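Local coordinates for protein imidazolonepropionase (Unidentified, PDB 2Q09) that catalyses the hydrolytic opening of imidazolone-5-propanoate to N-formimidoyl-L-glutamate, the third step of histidine degradation, at residues D209-F214 against Y235-K240. Sequence-based numbering, arbitrary orientation.
With DI6 (3-[(4S)-2,5-dioxoimidazolidin-4-yl]propanoic acid), chain C.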
ATOM      1  N   ASP A 209     -12.640  -2.684  -2.310  1.00 26.63           N
ATOM      2  CA  ASP A 209     -12.706  -1.376  -1.668  1.00 26.62           C
ATOM      3  C   ASP A 209     -12.315  -0.304  -2.679  1.00 27.16           C
ATOM      4  O   ASP A 209     -12.626   0.873  -2.490  1.00 29.72           O
ATOM      5  CB  ASP A 209     -11.771  -1.314  -0.456  1.00 25.75           C
ATOM      6  CG  ASP A 209     -12.158  -2.297   0.623  1.00 26.82           C
ATOM      7  OD1 ASP A 209     -13.369  -2.396   0.921  1.00 26.48           O
ATOM      8  OD2 ASP A 209     -11.257  -2.965   1.179  1.00 25.18           O
ATOM      9  N   ALA A 210     -11.641  -0.711  -3.748  1.00 25.15           N
ATOM     10  CA  ALA A 210     -11.215   0.230  -4.782  1.00 24.73           C
ATOM     11  C   ALA A 210     -10.911  -0.480  -6.097  1.00 25.29           C
ATOM     12  O   ALA A 210     -10.831  -1.712  -6.139  1.00 24.82           O
ATOM     13  CB  ALA A 210      -9.985   0.997  -4.314  1.00 23.07           C
ATOM     14  N   VAL A 211     -10.771   0.308  -7.164  1.00 24.64           N
ATOM     15  CA  VAL A 211     -10.460  -0.212  -8.494  1.00 27.10           C
ATOM     16  C   VAL A 211      -9.192   0.465  -9.008  1.00 27.36           C
ATOM     17  O   VAL A 211      -9.066   1.687  -8.944  1.00 28.80           O
ATOM     18  CB  VAL A 211     -11.613   0.042  -9.491  1.00 26.92           C
ATOM     19  CG1 VAL A 211     -11.237  -0.467 -10.873  1.00 28.74           C
ATOM     20  CG2 VAL A 211     -12.873  -0.642  -9.004  1.00 29.06           C
ATOM     21  N   ASP A 212      -8.272  -0.345  -9.525  1.00 28.19           N
ATOM     22  CA  ASP A 212      -6.971   0.108 -10.022  1.00 29.99           C
ATOM     23  C   ASP A 212      -6.846  -0.209 -11.516  1.00 30.40           C
ATOM     24  O   ASP A 212      -7.602  -1.027 -12.044  1.00 29.93           O
ATOM     25  CB  ASP A 212      -5.873  -0.629  -9.237  1.00 30.89           C
ATOM     26  CG  ASP A 212      -4.501   0.021  -9.345  1.00 33.96           C
ATOM     27  OD1 ASP A 212      -4.282   0.885 -10.224  1.00 32.45           O
ATOM     28  OD2 ASP A 212      -3.627  -0.359  -8.535  1.00 34.34           O
ATOM     29  N   VAL A 213      -5.885   0.424 -12.181  1.00 31.10           N
ATOM     30  CA  VAL A 213      -5.661   0.215 -13.612  1.00 32.05           C
ATOM     31  C   VAL A 213      -4.205   0.430 -14.012  1.00 32.70           C
ATOM     32  O   VAL A 213      -3.541   1.334 -13.513  1.00 31.48           O
ATOM     33  CB  VAL A 213      -6.512   1.186 -14.467  1.00 32.66           C
ATOM     34  CG1 VAL A 213      -6.130   1.056 -15.932  1.00 32.59           C
ATOM     35  CG2 VAL A 213      -7.998   0.899 -14.283  1.00 35.30           C
ATOM     36  N   PHE A 214      -3.708  -0.408 -14.915  1.00 32.40           N
ATOM     37  CA  PHE A 214      -2.350  -0.261 -15.416  1.00 33.54           C
ATOM     38  C   PHE A 214      -2.453   0.473 -16.748  1.00 35.12           C
ATOM     39  O   PHE A 214      -2.644  -0.138 -17.800  1.00 33.97           O
ATOM     40  CB  PHE A 214      -1.682  -1.623 -15.625  1.00 34.14           C
ATOM     41  CG  PHE A 214      -0.308  -1.530 -16.220  1.00 36.13           C
ATOM     42  CD1 PHE A 214       0.625  -0.632 -15.707  1.00 37.07           C
ATOM     43  CD2 PHE A 214       0.070  -2.364 -17.270  1.00 37.89           C
ATOM     44  CE1 PHE A 214       1.919  -0.567 -16.231  1.00 37.75           C
ATOM     45  CE2 PHE A 214       1.357  -2.304 -17.797  1.00 38.31           C
ATOM     46  CZ  PHE A 214       2.283  -1.404 -17.272  1.00 38.36           C
ATOM     47  N   TYR A 235     -20.670   1.940  -9.329  1.00 39.65           N
ATOM     48  CA  TYR A 235     -20.867   1.066  -8.177  1.00 38.04           C
ATOM     49  C   TYR A 235     -20.338   1.663  -6.884  1.00 37.78           C
ATOM     50  O   TYR A 235     -20.244   0.985  -5.865  1.00 38.30           O
ATOM     51  CB  TYR A 235     -20.239  -0.307  -8.447  1.00 38.02           C
ATOM     52  CG  TYR A 235     -21.092  -1.136  -9.378  1.00 37.85           C
ATOM     53  CD1 TYR A 235     -22.103  -1.956  -8.882  1.00 38.44           C
ATOM     54  CD2 TYR A 235     -20.962  -1.013 -10.759  1.00 38.56           C
ATOM     55  CE1 TYR A 235     -22.973  -2.633  -9.742  1.00 37.76           C
ATOM     56  CE2 TYR A 235     -21.824  -1.679 -11.628  1.00 39.02           C
ATOM     57  CZ  TYR A 235     -22.827  -2.485 -11.112  1.00 38.08           C
ATOM     58  OH  TYR A 235     -23.701  -3.119 -11.964  1.00 38.92           O
ATOM     59  N   GLY A 236     -20.007   2.949  -6.930  1.00 37.65           N
ATOM     60  CA  GLY A 236     -19.514   3.636  -5.751  1.00 36.52           C
ATOM     61  C   GLY A 236     -18.201   3.124  -5.202  1.00 36.10           C
ATOM     62  O   GLY A 236     -18.004   3.075  -3.988  1.00 35.79           O
ATOM     63  N   LEU A 237     -17.294   2.744  -6.095  1.00 34.44           N
ATOM     64  CA  LEU A 237     -15.987   2.248  -5.688  1.00 33.52           C
ATOM     65  C   LEU A 237     -14.924   3.295  -5.988  1.00 32.52           C
ATOM     66  O   LEU A 237     -14.939   3.912  -7.050  1.00 31.07           O
ATOM     67  CB  LEU A 237     -15.640   0.961  -6.441  1.00 32.57           C
ATOM     68  CG  LEU A 237     -16.600  -0.225  -6.334  1.00 32.41           C
ATOM     69  CD1 LEU A 237     -16.074  -1.368  -7.175  1.00 34.46           C
ATOM     70  CD2 LEU A 237     -16.744  -0.652  -4.884  1.00 31.78           C
ATOM     71  N   ALA A 238     -14.003   3.481  -5.049  1.00 30.44           N
ATOM     72  CA  ALA A 238     -12.917   4.444  -5.204  1.00 30.13           C
ATOM     73  C   ALA A 238     -11.980   3.956  -6.305  1.00 29.90           C
ATOM     74  O   ALA A 238     -11.912   2.757  -6.577  1.00 27.99           O
ATOM     75  CB  ALA A 238     -12.158   4.579  -3.888  1.00 29.90           C
ATOM     76  N   VAL A 239     -11.264   4.876  -6.950  1.00 29.26           N
ATOM     77  CA  VAL A 239     -10.342   4.487  -8.012  1.00 29.96           C
ATOM     78  C   VAL A 239      -8.909   4.958  -7.749  1.00 30.31           C
ATOM     79  O   VAL A 239      -8.662   5.833  -6.909  1.00 30.57           O
ATOM     80  CB  VAL A 239     -10.797   5.031  -9.394  1.00 31.00           C
ATOM     81  CG1 VAL A 239     -12.140   4.425  -9.767  1.00 30.65           C
ATOM     82  CG2 VAL A 239     -10.889   6.557  -9.367  1.00 31.96           C
ATOM     83  N   LYS A 240      -7.969   4.354  -8.470  1.00 29.32           N
ATOM     84  CA  LYS A 240      -6.552   4.683  -8.365  1.00 30.19           C
ATOM     85  C   LYS A 240      -5.912   4.108  -9.623  1.00 30.72           C
ATOM     86  O   LYS A 240      -6.607   3.532 -10.465  1.00 30.69           O
ATOM     87  CB  LYS A 240      -5.929   4.030  -7.127  1.00 29.44           C
ATOM     88  CG  LYS A 240      -5.804   2.514  -7.232  1.00 29.64           C
ATOM     89  CD  LYS A 240      -5.162   1.904  -5.995  1.00 27.94           C
ATOM     90  CE  LYS A 240      -6.076   2.052  -4.782  1.00 27.74           C
ATOM     91  NZ  LYS A 240      -5.494   1.405  -3.574  1.00 28.22           N
TER
HETATM   92  N1  DI6 C 600       3.837  -2.394 -12.837  1.00 36.27           N
HETATM   93  C2  DI6 C 600       4.734  -3.167 -12.188  1.00 35.80           C
HETATM   94  O2  DI6 C 600       5.909  -2.918 -11.985  1.00 34.50           O
HETATM   95  C3  DI6 C 600       3.959  -4.431 -11.743  1.00 35.08           C
HETATM   96  N4  DI6 C 600       2.602  -4.167 -12.270  1.00 35.79           N
HETATM   97  C5  DI6 C 600       2.626  -2.966 -12.881  1.00 36.84           C
HETATM   98  O5  DI6 C 600       1.650  -2.452 -13.409  1.00 36.98           O
HETATM   99  C6  DI6 C 600       4.578  -5.687 -12.338  1.00 33.45           C
HETATM  100  C7  DI6 C 600       3.843  -6.965 -11.925  1.00 34.18           C
HETATM  101  C8  DI6 C 600       4.432  -8.264 -12.493  1.00 33.76           C
HETATM  102  O9  DI6 C 600       4.087  -9.334 -11.954  1.00 33.75           O
HETATM  103  O10 DI6 C 600       5.231  -8.234 -13.464  1.00 34.71           O
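V211 straddles the backbone of 238-240: V211 N gives a hydrogen bond to A238 O (2.8 Å), and V211 O receives K240 N (2.9 Å). The tight part follows on the barrel interior, where the K240 chain crosses the D212 carboxylate, K240 CG lying 3.5 Å from D212 CG. K240 CG sits between its own backbone N and carbonyl carbon (chi1 70°), a bend at chi3 lays K240 CE beside A210 CB, and K240 NZ forms a salt bridge with E139. K240 NZ stays 5.6 Å from D212 OD2, which pairs instead with K141. The strands are neighbouring parallel staves of the amidohydrolase TIM barrel, linked by helix 222-234 in a beta-alpha-beta unit. D212 OD1 takes V213 N on its anti side, 26° out of the carboxylate plane, and weakly bonds the iron ligand H242, a second-shell position. Beyond it, F214 turns a ring face to the inhibitor, F214 CD1 3.1 Å from DI6 O5. On the helix-facing side V211 CG2 meets L237 CD1 at 3.8 Å. Packing loosens where the strands begin: L237 and A238 are partly exposed, D209 O stands 3.9 Å from A238 N, and a Schellman motif with G236 as C-prime residue ends helix 222-234 on the solvent side, just before L237.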